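Restriction endonuclease LpnPI (Legionella pneumophila subsp. pneumophila str. Philadelphia 1, PDB 4RZL) cleaves DNA that carries modified cytosine, probably recognising it through the N-terminal SRA domain that makes up this chain. Local coordinates at residues K10-D15 and I24-E29; K43-I48 and K196-L201; Q107-L112 and Q179-I184; P131-V136 and K150-P155. All coordinates share one frame; numbering follows the deposited sequence.

Contact 1: K10-D15 and I24-E29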
loop_
_atom_site.group_PDB
_atom_site.type_symbol
_atom_site.label_atom_id
_atom_site.label_comp_id
_atom_site.label_asym_id
_atom_site.label_seq_id
_atom_site.Cartn_x
_atom_site.Cartn_y
_atom_site.Cartn_z
ATOM N N LYS A 10 6.870 17.788 4.188
ATOM C CA LYS A 10 7.607 17.503 5.422
ATOM C C LYS A 10 8.539 16.299 5.252
ATOM O O LYS A 10 8.186 15.293 4.627
ATOM C CB LYS A 10 6.654 17.264 6.596
ATOM C CG LYS A 10 7.377 16.946 7.923
ATOM C CD LYS A 10 6.660 17.536 9.139
ATOM C CE LYS A 10 7.401 17.234 10.446
ATOM N NZ LYS A 10 8.870 17.485 10.335
ATOM N N ILE A 11 9.751 16.435 5.776
ATOM C CA ILE A 11 10.713 15.350 5.790
ATOM C C ILE A 11 11.046 14.913 7.216
ATOM O O ILE A 11 11.595 15.696 7.994
ATOM C CB ILE A 11 11.995 15.779 5.076
ATOM C CG1 ILE A 11 11.666 16.160 3.624
ATOM C CG2 ILE A 11 13.058 14.686 5.201
ATOM C CD1 ILE A 11 12.847 16.672 2.823
ATOM N N TYR A 12 10.693 13.676 7.558
ATOM C CA TYR A 12 10.937 13.102 8.883
ATOM C C TYR A 12 12.285 12.414 8.965
ATOM O O TYR A 12 12.529 11.457 8.229
ATOM C CB TYR A 12 9.841 12.105 9.257
ATOM C CG TYR A 12 8.507 12.746 9.544
ATOM C CD1 TYR A 12 7.663 13.118 8.508
ATOM C CD2 TYR A 12 8.088 12.975 10.854
ATOM C CE1 TYR A 12 6.434 13.691 8.764
ATOM C CE2 TYR A 12 6.871 13.558 11.117
ATOM C CZ TYR A 12 6.048 13.915 10.068
ATOM O OH TYR A 12 4.832 14.487 10.319
ATOM N N SER A 13 13.151 12.878 9.859
ATOM C CA SER A 13 14.431 12.218 10.062
ATOM C C SER A 13 14.202 10.863 10.740
ATOM O O SER A 13 13.170 10.639 11.402
ATOM C CB SER A 13 15.367 13.087 10.904
ATOM O OG SER A 13 14.778 13.338 12.162
ATOM N N PHE A 14 15.164 9.960 10.563
ATOM C CA PHE A 14 15.021 8.573 10.986
ATOM C C PHE A 14 14.746 8.435 12.471
ATOM O O PHE A 14 14.040 7.527 12.897
ATOM C CB PHE A 14 16.278 7.780 10.621
ATOM C CG PHE A 14 16.217 6.327 11.011
ATOM C CD1 PHE A 14 15.388 5.446 10.330
ATOM C CD2 PHE A 14 17.007 5.836 12.043
ATOM C CE1 PHE A 14 15.335 4.095 10.678
ATOM C CE2 PHE A 14 16.970 4.484 12.392
ATOM C CZ PHE A 14 16.128 3.615 11.715
ATOM N N ASP A 15 15.270 9.344 13.278
ATOM C CA ASP A 15 15.065 9.193 14.709
ATOM C C ASP A 15 13.753 9.838 15.179
ATOM O O ASP A 15 13.452 9.815 16.366
ATOM C CB ASP A 15 16.268 9.754 15.481
ATOM C CG ASP A 15 16.306 11.268 15.497
ATOM O OD1 ASP A 15 15.922 11.888 14.483
ATOM O OD2 ASP A 15 16.727 11.837 16.530
ATOM N N ILE A 24 0.199 12.654 3.791
ATOM C CA ILE A 24 0.228 12.523 2.335
ATOM C C ILE A 24 1.475 13.169 1.738
ATOM O O ILE A 24 1.738 14.357 1.948
ATOM C CB ILE A 24 -1.024 13.137 1.678
ATOM C CG1 ILE A 24 -2.241 12.236 1.904
ATOM C CG2 ILE A 24 -0.790 13.363 0.177
ATOM C CD1 ILE A 24 -2.139 10.880 1.212
ATOM N N ASP A 25 2.255 12.335 1.053
ATOM C CA ASP A 25 3.472 12.703 0.328
ATOM C C ASP A 25 4.608 13.241 1.197
ATOM O O ASP A 25 5.583 13.778 0.679
ATOM C CB ASP A 25 3.141 13.692 -0.787
ATOM C CG ASP A 25 2.336 13.043 -1.905
ATOM O OD1 ASP A 25 2.329 11.789 -1.974
ATOM O OD2 ASP A 25 1.728 13.771 -2.717
ATOM N N ALA A 26 4.503 13.069 2.508
ATOM C CA ALA A 26 5.626 13.369 3.387
ATOM C C ALA A 26 6.689 12.284 3.196
ATOM O O ALA A 26 6.362 11.162 2.819
ATOM C CB ALA A 26 5.179 13.445 4.840
ATOM N N VAL A 27 7.948 12.622 3.452
ATOM C CA VAL A 27 9.065 11.696 3.271
ATOM C C VAL A 27 9.587 11.229 4.625
ATOM O O VAL A 27 9.703 12.017 5.568
ATOM C CB VAL A 27 10.200 12.357 2.456
ATOM C CG1 VAL A 27 11.499 11.566 2.551
ATOM C CG2 VAL A 27 9.765 12.544 0.989
ATOM N N TYR A 28 9.855 9.934 4.724
ATOM C CA TYR A 28 10.289 9.328 5.974
ATOM C C TYR A 28 11.647 8.678 5.761
ATOM O O TYR A 28 11.770 7.711 5.034
ATOM C CB TYR A 28 9.249 8.318 6.467
ATOM C CG TYR A 28 7.915 8.987 6.715
ATOM C CD1 TYR A 28 7.019 9.203 5.677
ATOM C CD2 TYR A 28 7.582 9.462 7.984
ATOM C CE1 TYR A 28 5.800 9.852 5.900
ATOM C CE2 TYR A 28 6.379 10.103 8.219
ATOM C CZ TYR A 28 5.488 10.297 7.175
ATOM O OH TYR A 28 4.293 10.944 7.423
ATOM N N GLU A 29 12.667 9.243 6.393
ATOM C CA GLU A 29 14.046 8.846 6.133
ATOM C C GLU A 29 14.412 7.530 6.792
ATOM O O GLU A 29 14.051 7.272 7.941
ATOM C CB GLU A 29 14.988 9.953 6.588
ATOM C CG GLU A 29 14.851 11.195 5.725
ATOM C CD GLU A 29 15.995 12.164 5.898
ATOM O OE1 GLU A 29 16.154 12.697 7.019
ATOM O OE2 GLU A 29 16.740 12.373 4.919
HETATM O O HOH W 1 17.442 10.795 9.277
#
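The ring of Tyr-12 lies alongside that of Tyr-28, the planes only 10° apart but slid so far that just their rims overlap: CE2 of Tyr-28 is 3.3 Å from CD1 of Tyr-12, over one face of the Tyr-12 ring. They meet because the short strands 11-12 and 27-28 run parallel at an edge of the mixed sheet of the SRA domain, putting the two tyrosines in register on one face. Both CG atoms lie anti to their carbonyl carbons (chi1 -70° in Tyr-12, -60° in Tyr-28), which leans the rings the same way. CE of Lys-10 lies over the opposite face of Tyr-12, toward its rim, and the small methyl CB of Ala-26 fits 4.1 Å from its edge atom CE1. The hydroxyl of Tyr-28 is bonded to Asp-21 O and Ile-23 N.

The backbone pairing follows the parallel pattern. Tyr-12 N donates to Val-27 O at 2.8 Å, and Tyr-12 O accepts from Glu-29 N, so Tyr-12 grips both neighbours of Tyr-28; Val-27 N adds a third bond, to Lys-10 O.

Glu-29 suits the strand's end by being apolar along its stem and charged at its tip. CG2 of Ile-11 rests 3.9 Å from Glu-29 CD, while OE2 is held by Ser-142 and Thr-140. Phe-14 turns its ring edge to the backbone, CD1 3.3 Å from Glu-29 O. A water completes the link, accepting from Phe-14 N at 2.7 Å and donating to Glu-29 OE1 at 3.2 Å.

Contact 2: K43-I48 and K196-L201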
loop_
_atom_site.group_PDB
_atom_site.type_symbol
_atom_site.label_atom_id
_atom_site.label_comp_id
_atom_site.label_asym_id
_atom_site.label_seq_id
_atom_site.Cartn_x
_atom_site.Cartn_y
_atom_site.Cartn_z
ATOM N N LYS A 43 9.725 1.013 11.429
ATOM C CA LYS A 43 9.903 1.893 12.588
ATOM C C LYS A 43 8.658 2.748 12.839
ATOM O O LYS A 43 8.265 2.979 13.982
ATOM C CB LYS A 43 11.118 2.789 12.402
ATOM C CG LYS A 43 11.552 3.450 13.699
ATOM C CD LYS A 43 12.916 4.064 13.542
ATOM C CE LYS A 43 13.461 4.509 14.878
ATOM N NZ LYS A 43 14.784 5.144 14.687
ATOM N N ILE A 44 8.042 3.215 11.758
ATOM C CA ILE A 44 6.823 4.008 11.847
ATOM C C ILE A 44 5.668 3.176 12.388
ATOM O O ILE A 44 4.877 3.639 13.212
ATOM C CB ILE A 44 6.422 4.568 10.464
ATOM C CG1 ILE A 44 7.546 5.419 9.885
ATOM C CG2 ILE A 44 5.121 5.366 10.551
ATOM C CD1 ILE A 44 7.323 5.808 8.417
ATOM N N ILE A 45 5.555 1.949 11.889
ATOM C CA ILE A 45 4.406 1.111 12.214
ATOM C C ILE A 45 4.855 -0.178 12.867
ATOM O O ILE A 45 5.343 -1.079 12.187
ATOM C CB ILE A 45 3.581 0.770 10.954
ATOM C CG1 ILE A 45 3.354 2.026 10.112
ATOM C CG2 ILE A 45 2.266 0.119 11.332
ATOM C CD1 ILE A 45 2.730 1.747 8.747
ATOM N N LYS A 46 4.685 -0.268 14.181
ATOM C CA LYS A 46 4.989 -1.495 14.901
ATOM C C LYS A 46 3.997 -2.578 14.494
ATOM O O LYS A 46 2.782 -2.346 14.486
ATOM C CB LYS A 46 4.937 -1.270 16.417
ATOM C CG LYS A 46 6.002 -0.317 16.945
ATOM C CD LYS A 46 6.073 -0.369 18.474
ATOM C CE LYS A 46 6.844 0.813 19.055
ATOM N NZ LYS A 46 8.189 0.980 18.443
ATOM N N GLY A 47 4.511 -3.755 14.148
ATOM C CA GLY A 47 3.656 -4.842 13.705
ATOM C C GLY A 47 3.867 -5.160 12.239
ATOM O O GLY A 47 3.414 -6.190 11.752
ATOM N N ILE A 48 4.551 -4.256 11.540
ATOM C CA ILE A 48 4.860 -4.420 10.124
ATOM C C ILE A 48 6.328 -4.821 9.969
ATOM O O ILE A 48 7.201 -4.195 10.562
ATOM C CB ILE A 48 4.577 -3.114 9.325
ATOM C CG1 ILE A 48 3.073 -2.826 9.261
ATOM C CG2 ILE A 48 5.141 -3.197 7.916
ATOM C CD1 ILE A 48 2.304 -3.771 8.335
ATOM N N LYS A 196 -1.832 8.427 17.061
ATOM C CA LYS A 196 -2.810 7.786 17.935
ATOM C C LYS A 196 -3.458 6.612 17.216
ATOM O O LYS A 196 -3.542 5.512 17.767
ATOM C CB LYS A 196 -3.891 8.777 18.383
ATOM C CG LYS A 196 -4.970 8.172 19.317
ATOM C CD LYS A 196 -5.970 9.229 19.766
ATOM C CE LYS A 196 -7.168 8.626 20.496
ATOM N NZ LYS A 196 -6.781 7.992 21.789
ATOM N N TRP A 197 -3.893 6.839 15.977
ATOM C CA TRP A 197 -4.497 5.762 15.205
ATOM C C TRP A 197 -3.518 4.618 15.031
ATOM O O TRP A 197 -3.865 3.467 15.276
ATOM C CB TRP A 197 -4.980 6.239 13.830
ATOM C CG TRP A 197 -5.902 5.236 13.204
ATOM C CD1 TRP A 197 -7.274 5.265 13.196
ATOM C CD2 TRP A 197 -5.524 4.013 12.555
ATOM N NE1 TRP A 197 -7.766 4.154 12.548
ATOM C CE2 TRP A 197 -6.715 3.368 12.153
ATOM C CE3 TRP A 197 -4.297 3.412 12.252
ATOM C CZ2 TRP A 197 -6.707 2.155 11.472
ATOM C CZ3 TRP A 197 -4.297 2.205 11.581
ATOM C CH2 TRP A 197 -5.490 1.594 11.197
ATOM N N ILE A 198 -2.296 4.937 14.610
ATOM C CA ILE A 198 -1.292 3.920 14.297
ATOM C C ILE A 198 -0.917 3.075 15.514
ATOM O O ILE A 198 -0.752 1.857 15.398
ATOM C CB ILE A 198 -0.015 4.565 13.693
ATOM C CG1 ILE A 198 -0.360 5.318 12.400
ATOM C CG2 ILE A 198 1.040 3.514 13.404
ATOM C CD1 ILE A 198 0.762 6.215 11.902
ATOM N N ASN A 199 -0.765 3.713 16.675
ATOM C CA ASN A 199 -0.494 2.981 17.915
ATOM C C ASN A 199 -1.680 2.112 18.325
ATOM O O ASN A 199 -1.535 1.172 19.097
ATOM C CB ASN A 199 -0.141 3.928 19.069
ATOM C CG ASN A 199 1.286 4.457 18.987
ATOM O OD1 ASN A 199 2.110 3.957 18.219
ATOM N ND2 ASN A 199 1.591 5.452 19.810
ATOM N N SER A 200 -2.860 2.468 17.838
ATOM C CA SER A 200 -4.078 1.751 18.180
ATOM C C SER A 200 -4.536 0.908 16.987
ATOM O O SER A 200 -5.725 0.741 16.731
ATOM C CB SER A 200 -5.162 2.728 18.614
ATOM O OG SER A 200 -6.285 2.034 19.124
ATOM N N LEU A 201 -3.560 0.397 16.250
ATOM C CA LEU A 201 -3.804 -0.406 15.055
ATOM C C LEU A 201 -4.643 -1.649 15.339
ATOM O O LEU A 201 -5.575 -1.975 14.593
ATOM C CB LEU A 201 -2.467 -0.824 14.444
ATOM C CG LEU A 201 -2.473 -1.889 13.361
ATOM C CD1 LEU A 201 -3.250 -1.369 12.187
ATOM C CD2 LEU A 201 -1.057 -2.175 12.987
HETATM O O HOH W 2 1.192 -0.301 15.867
#
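Ile-45 and Ile-198 make the apolar centre of this contact, their side chains crossing at about a right angle with CG2 of Ile-45 4.2 Å from CG2 of Ile-198. In both residues CG2 stands anti to the backbone N, and this shorter branch does the touching. Leu-201 adds CD2, which comes within 4.4 Å of Ile-45 CG2. Branched aliphatic side chains suit the site: they pack between two backbones and need no polar partners.

Methyl groups also lie against carbonyl oxygens. CG2 of Ile-198 is 3.8 Å from Ile-44 O, and CD2 of Leu-201 is 4.1 Å from Lys-46 O. These oxygens find their polar partners in other groups: Ile-44 O accepts from Arg-195 NH2, and the same guanidinium reaches Asn-199 OD1 through NH1, so one arginine bridges the two segments.

The polar connection within the contact runs through one water, which donates to Lys-46 O at 2.9 Å and to Ile-198 O at 2.9 Å. Both carbonyls lie near helix ends, for the chain leaves helical geometry at Ile-45 and at Ser-200; Ile-198 O also takes a weak bond from Leu-201 N. From Ile-45 to Ile-48 the chain makes a type II turn, whose third position holds Gly-47 with a positive phi (112°) that residues with a CB tolerate poorly.

The contact thus joins the ends of helices 40-44 and 195-199 beside the sheet: Ile-45 packs on Leu-65 of strand 65-70 and Phe-133 of strand 132-137, Leu-201 on Leu-65 and Ala-57, and Trp-197 on Phe-133.

Contact 3: Q107-L112 and Q179-I184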
loop_
_atom_site.group_PDB
_atom_site.type_symbol
_atom_site.label_atom_id
_atom_site.label_comp_id
_atom_site.label_asym_id
_atom_site.label_seq_id
_atom_site.Cartn_x
_atom_site.Cartn_y
_atom_site.Cartn_z
ATOM N N GLN A 107 2.896 -14.298 -0.084
ATOM C CA GLN A 107 1.466 -14.490 -0.336
ATOM C C GLN A 107 0.752 -13.195 -0.739
ATOM O O GLN A 107 -0.436 -13.018 -0.450
ATOM C CB GLN A 107 0.792 -15.082 0.904
ATOM C CG GLN A 107 1.136 -16.547 1.171
ATOM C CD GLN A 107 0.485 -17.484 0.167
ATOM O OE1 GLN A 107 -0.687 -17.849 0.314
ATOM N NE2 GLN A 107 1.238 -17.878 -0.864
ATOM N N GLY A 108 1.474 -12.301 -1.409
ATOM C CA GLY A 108 0.903 -11.039 -1.850
ATOM C C GLY A 108 -0.231 -11.284 -2.838
ATOM O O GLY A 108 -1.330 -10.760 -2.674
ATOM N N ASN A 109 0.040 -12.095 -3.858
ATOM C CA ASN A 109 -0.949 -12.369 -4.893
ATOM C C ASN A 109 -2.171 -13.098 -4.366
ATOM O O ASN A 109 -3.295 -12.750 -4.720
ATOM C CB ASN A 109 -0.315 -13.168 -6.030
ATOM C CG ASN A 109 0.463 -12.294 -6.972
ATOM O OD1 ASN A 109 0.333 -11.072 -6.942
ATOM N ND2 ASN A 109 1.286 -12.907 -7.812
ATOM N N ALA A 110 -1.969 -14.089 -3.499
ATOM C CA ALA A 110 -3.111 -14.785 -2.908
ATOM C C ALA A 110 -3.977 -13.795 -2.105
ATOM O O ALA A 110 -5.205 -13.856 -2.116
ATOM C CB ALA A 110 -2.631 -15.933 -2.015
ATOM N N THR A 111 -3.328 -12.864 -1.419
ATOM C CA THR A 111 -4.060 -11.910 -0.597
ATOM C C THR A 111 -4.782 -10.889 -1.477
ATOM O O THR A 111 -5.940 -10.537 -1.192
ATOM C CB THR A 111 -3.133 -11.189 0.394
ATOM O OG1 THR A 111 -2.462 -12.162 1.200
ATOM C CG2 THR A 111 -3.930 -10.255 1.296
ATOM N N LEU A 112 -4.110 -10.430 -2.542
ATOM C CA LEU A 112 -4.736 -9.535 -3.519
ATOM C C LEU A 112 -6.014 -10.169 -4.043
ATOM O O LEU A 112 -7.056 -9.522 -4.094
ATOM C CB LEU A 112 -3.800 -9.205 -4.683
ATOM C CG LEU A 112 -2.648 -8.227 -4.433
ATOM C CD1 LEU A 112 -1.730 -8.124 -5.654
ATOM C CD2 LEU A 112 -3.172 -6.869 -4.081
ATOM N N GLN A 179 2.600 -15.695 -14.858
ATOM C CA GLN A 179 1.577 -14.675 -14.608
ATOM C C GLN A 179 1.794 -13.922 -13.299
ATOM O O GLN A 179 2.351 -14.456 -12.335
ATOM C CB GLN A 179 0.186 -15.313 -14.600
ATOM C CG GLN A 179 -0.300 -15.828 -15.949
ATOM C CD GLN A 179 -1.716 -16.364 -15.861
ATOM O OE1 GLN A 179 -1.986 -17.314 -15.121
ATOM N NE2 GLN A 179 -2.636 -15.734 -16.596
ATOM N N ASN A 180 1.334 -12.678 -13.278
ATOM C CA ASN A 180 1.419 -11.842 -12.096
ATOM C C ASN A 180 0.201 -10.922 -12.079
ATOM O O ASN A 180 -0.390 -10.648 -13.127
ATOM C CB ASN A 180 2.732 -11.027 -12.097
ATOM C CG ASN A 180 3.064 -10.417 -10.717
ATOM O OD1 ASN A 180 2.588 -10.888 -9.665
ATOM N ND2 ASN A 180 3.862 -9.345 -10.729
ATOM N N TYR A 181 -0.178 -10.431 -10.906
ATOM C CA TYR A 181 -1.335 -9.545 -10.842
ATOM C C TYR A 181 -0.973 -8.098 -11.141
ATOM O O TYR A 181 0.073 -7.587 -10.721
ATOM C CB TYR A 181 -1.995 -9.622 -9.466
ATOM C CG TYR A 181 -2.954 -10.780 -9.300
ATOM C CD1 TYR A 181 -3.919 -11.069 -10.270
ATOM C CD2 TYR A 181 -2.873 -11.604 -8.190
ATOM C CE1 TYR A 181 -4.783 -12.136 -10.114
ATOM C CE2 TYR A 181 -3.736 -12.675 -8.026
ATOM C CZ TYR A 181 -4.685 -12.933 -8.990
ATOM O OH TYR A 181 -5.537 -13.990 -8.810
ATOM N N ARG A 182 -1.854 -7.449 -11.884
ATOM C CA ARG A 182 -1.880 -6.001 -11.972
ATOM C C ARG A 182 -3.128 -5.557 -11.219
ATOM O O ARG A 182 -4.253 -5.887 -11.614
ATOM C CB ARG A 182 -1.902 -5.541 -13.430
ATOM C CG ARG A 182 -2.054 -4.049 -13.643
ATOM C CD ARG A 182 -2.173 -3.816 -15.132
ATOM N NE ARG A 182 -2.191 -2.417 -15.518
ATOM C CZ ARG A 182 -3.302 -1.730 -15.763
ATOM N NH1 ARG A 182 -4.486 -2.317 -15.631
ATOM N NH2 ARG A 182 -3.228 -0.458 -16.132
ATOM N N ALA A 183 -2.929 -4.847 -10.115
ATOM C CA ALA A 183 -4.033 -4.498 -9.220
ATOM C C ALA A 183 -4.242 -2.995 -9.179
ATOM O O ALA A 183 -3.279 -2.247 -9.069
ATOM C CB ALA A 183 -3.762 -5.030 -7.797
ATOM N N ILE A 184 -5.498 -2.557 -9.224
ATOM C CA ILE A 184 -5.809 -1.129 -9.244
ATOM C C ILE A 184 -6.538 -0.719 -7.950
ATOM O O ILE A 184 -7.521 -1.340 -7.553
ATOM C CB ILE A 184 -6.655 -0.764 -10.485
ATOM C CG1 ILE A 184 -5.925 -1.203 -11.762
ATOM C CG2 ILE A 184 -7.006 0.746 -10.506
ATOM C CD1 ILE A 184 -6.522 -0.664 -13.058
#
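Helix-on-sheet packing in the SRA domain brings the first turn of helix 108-119 against strand 176-187, the two short segments having axes 9.1 Å apart and inclined at 49°. The helix meets the strand through Asn-109 and Leu-112, three residues apart and so on the same flank.

Asn-109 carries the polar part. Its ND2 donates to Asn-180 OD1 at 3.0 Å in a nearly straight bond that lies in the planes of both amides, although these are turned 53° from each other. Asn-180 can present OD1 because its CG stands anti to the backbone N (chi1 -165°). Each amide is further gripped: Asn-109 ND2 also bonds to Ile-101 O, while Asn-180 OD1 accepts from Asn-94 N and its ND2 reaches Gly-92 O. Asparagine suits these buried places because it can both give and accept, tying the helix start to nearby loops.

The Tyr-181 ring stands almost perpendicular to the Asn-109 amide, its CD2 3.5 Å from Asn-109 OD1. At the ring edge CE2 lies 3.3 Å from the backbone Asn-109 O, and the hydroxyl is bonded to His-102 NE2.

The rest is apolar. Leu-112 forks over the strand: CD1 reaches CB of Tyr-181 at 4.1 Å, and CD2 lies 4.2 Å from the small CB of Ala-183.

Contact 4: P131-V136 and K150-P155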
loop_
_atom_site.group_PDB
_atom_site.type_symbol
_atom_site.label_atom_id
_atom_site.label_comp_id
_atom_site.label_asym_id
_atom_site.label_seq_id
_atom_site.Cartn_x
_atom_site.Cartn_y
_atom_site.Cartn_z
ATOM N N PRO A 131 -7.367 -1.698 6.173
ATOM C CA PRO A 131 -6.735 -0.515 5.600
ATOM C C PRO A 131 -5.485 -0.907 4.820
ATOM O O PRO A 131 -4.773 -1.838 5.205
ATOM C CB PRO A 131 -6.355 0.307 6.831
ATOM C CG PRO A 131 -7.243 -0.158 7.887
ATOM C CD PRO A 131 -7.534 -1.587 7.632
ATOM N N ILE A 132 -5.225 -0.209 3.727
ATOM C CA ILE A 132 -3.996 -0.424 2.980
ATOM C C ILE A 132 -3.221 0.886 2.958
ATOM O O ILE A 132 -3.790 1.942 2.642
ATOM C CB ILE A 132 -4.277 -0.909 1.545
ATOM C CG1 ILE A 132 -4.898 -2.308 1.574
ATOM C CG2 ILE A 132 -3.005 -0.919 0.724
ATOM C CD1 ILE A 132 -5.487 -2.743 0.245
ATOM N N PHE A 133 -1.950 0.824 3.350
ATOM C CA PHE A 133 -1.057 1.983 3.262
ATOM C C PHE A 133 -0.065 1.801 2.112
ATOM O O PHE A 133 0.580 0.747 1.991
ATOM C CB PHE A 133 -0.272 2.193 4.559
ATOM C CG PHE A 133 -1.112 2.601 5.753
ATOM C CD1 PHE A 133 -2.461 2.890 5.627
ATOM C CD2 PHE A 133 -0.537 2.667 7.008
ATOM C CE1 PHE A 133 -3.215 3.252 6.724
ATOM C CE2 PHE A 133 -1.295 3.025 8.122
ATOM C CZ PHE A 133 -2.631 3.314 7.977
ATOM N N ILE A 134 0.074 2.829 1.279
ATOM C CA ILE A 134 1.033 2.799 0.168
ATOM C C ILE A 134 2.263 3.645 0.445
ATOM O O ILE A 134 2.144 4.804 0.859
ATOM C CB ILE A 134 0.402 3.302 -1.146
ATOM C CG1 ILE A 134 -0.850 2.497 -1.487
ATOM C CG2 ILE A 134 1.426 3.266 -2.304
ATOM C CD1 ILE A 134 -1.720 3.187 -2.538
ATOM N N PHE A 135 3.444 3.060 0.252
ATOM C CA PHE A 135 4.724 3.794 0.332
ATOM C C PHE A 135 5.496 3.588 -0.959
ATOM O O PHE A 135 5.453 2.495 -1.552
ATOM C CB PHE A 135 5.597 3.318 1.510
ATOM C CG PHE A 135 5.028 3.616 2.877
ATOM C CD1 PHE A 135 4.144 2.737 3.483
ATOM C CD2 PHE A 135 5.423 4.751 3.574
ATOM C CE1 PHE A 135 3.633 2.999 4.761
ATOM C CE2 PHE A 135 4.924 5.026 4.841
ATOM C CZ PHE A 135 4.021 4.152 5.439
ATOM N N VAL A 136 6.215 4.613 -1.407
ATOM C CA VAL A 136 7.143 4.417 -2.512
ATOM C C VAL A 136 8.543 4.801 -2.047
ATOM O O VAL A 136 8.707 5.638 -1.154
ATOM C CB VAL A 136 6.770 5.240 -3.786
ATOM C CG1 VAL A 136 5.360 4.888 -4.271
ATOM C CG2 VAL A 136 6.919 6.749 -3.552
ATOM N N LYS A 150 2.100 7.580 0.279
ATOM C CA LYS A 150 1.256 8.017 -0.839
ATOM C C LYS A 150 -0.238 7.983 -0.503
ATOM O O LYS A 150 -1.049 8.449 -1.289
ATOM C CB LYS A 150 1.510 7.153 -2.072
ATOM C CG LYS A 150 2.992 7.034 -2.460
ATOM C CD LYS A 150 3.619 8.400 -2.653
ATOM C CE LYS A 150 3.149 9.065 -3.954
ATOM N NZ LYS A 150 3.714 10.453 -4.125
ATOM N N GLY A 151 -0.595 7.408 0.643
ATOM C CA GLY A 151 -1.976 7.436 1.111
ATOM C C GLY A 151 -2.564 6.130 1.622
ATOM O O GLY A 151 -1.930 5.069 1.548
ATOM N N VAL A 152 -3.785 6.226 2.144
ATOM C CA VAL A 152 -4.601 5.077 2.532
ATOM C C VAL A 152 -5.381 4.645 1.296
ATOM O O VAL A 152 -5.998 5.489 0.638
ATOM C CB VAL A 152 -5.614 5.414 3.655
ATOM C CG1 VAL A 152 -6.374 4.148 4.102
ATOM C CG2 VAL A 152 -4.937 6.108 4.825
ATOM N N ALA A 153 -5.378 3.354 0.987
ATOM C CA ALA A 153 -5.976 2.894 -0.259
ATOM C C ALA A 153 -6.986 1.776 -0.043
ATOM O O ALA A 153 -6.967 1.092 0.987
ATOM C CB ALA A 153 -4.887 2.415 -1.224
ATOM N N VAL A 154 -7.878 1.608 -1.021
ATOM C CA VAL A 154 -8.825 0.507 -1.013
ATOM C C VAL A 154 -8.850 -0.125 -2.392
ATOM O O VAL A 154 -8.608 0.563 -3.391
ATOM C CB VAL A 154 -10.255 0.952 -0.607
ATOM C CG1 VAL A 154 -10.228 1.544 0.815
ATOM C CG2 VAL A 154 -10.845 1.942 -1.619
ATOM N N PRO A 155 -9.152 -1.435 -2.452
ATOM C CA PRO A 155 -9.185 -2.167 -3.727
ATOM C C PRO A 155 -10.256 -1.653 -4.671
ATOM O O PRO A 155 -11.365 -1.362 -4.226
ATOM C CB PRO A 155 -9.485 -3.621 -3.304
ATOM C CG PRO A 155 -9.066 -3.687 -1.826
ATOM C CD PRO A 155 -9.394 -2.318 -1.291
#
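Strands 132-137 and 147-155 form an antiparallel beta hairpin, strongly twisted, with Lys-150 and Gly-151 standing together opposite Ile-134, as in a beta bulge. Ile-134 N donates to Gly-151 O at 3.0 Å, and Ile-134 O accepts from Lys-150 N at 2.8 Å. Gly-151, with phi 134°, adopts a backbone shape in which a side chain would collide with the carbonyl oxygen of Lys-150. Farther along, Ala-153 N bonds to Ile-132 O at 2.7 Å.

On one face Phe-133 and Val-152, a non-hydrogen-bonded pair, lie side by side pointing the same way, with CE1 of the ring 3.8 Å from Val-152 CG2. The other face carries Ile-132, Ile-134 and Ala-153. Here CD1 of Ile-134 reaches CB of Ala-153 at 3.5 Å, a close fit that the small alanine allows; helix 108-119 covers Ile-132 and Pro-155.

Lys-150 suits the margin of this core, its methylenes packing while its amine is bound by Gln-148 and by Asp-25 in a salt bridge. Its CG lies 3.7 Å from Val-136 CG1. Kinks farther out (chi2 -55°, chi3 -73°) fold the lysine along Val-136, with CD 3.8 Å from Val-136 CG2.

Overall arrangement
Contact 4 lies at the heart of the domain, its centre about 4 Å from that of the chain, whereas contact 1 is partly buried at the sheet's edge, its centre about 17 Å from the chain's. Contacts 2 and 3 are buried, on opposite sides of the chain's centre. Strand 147-155 ties contact 4 to contact 1 through neighbouring strand 27-28, and to contact 3 through strand 176-187. A salt bridge joins contacts 1 and 4, apolar packing contacts 2 and 4. Chemistry follows place: the two strand pairs rest on backbone bonds, contact 2 on aliphatic packing with a water, and contact 3 on buried amides beside a leucine's apolar fork.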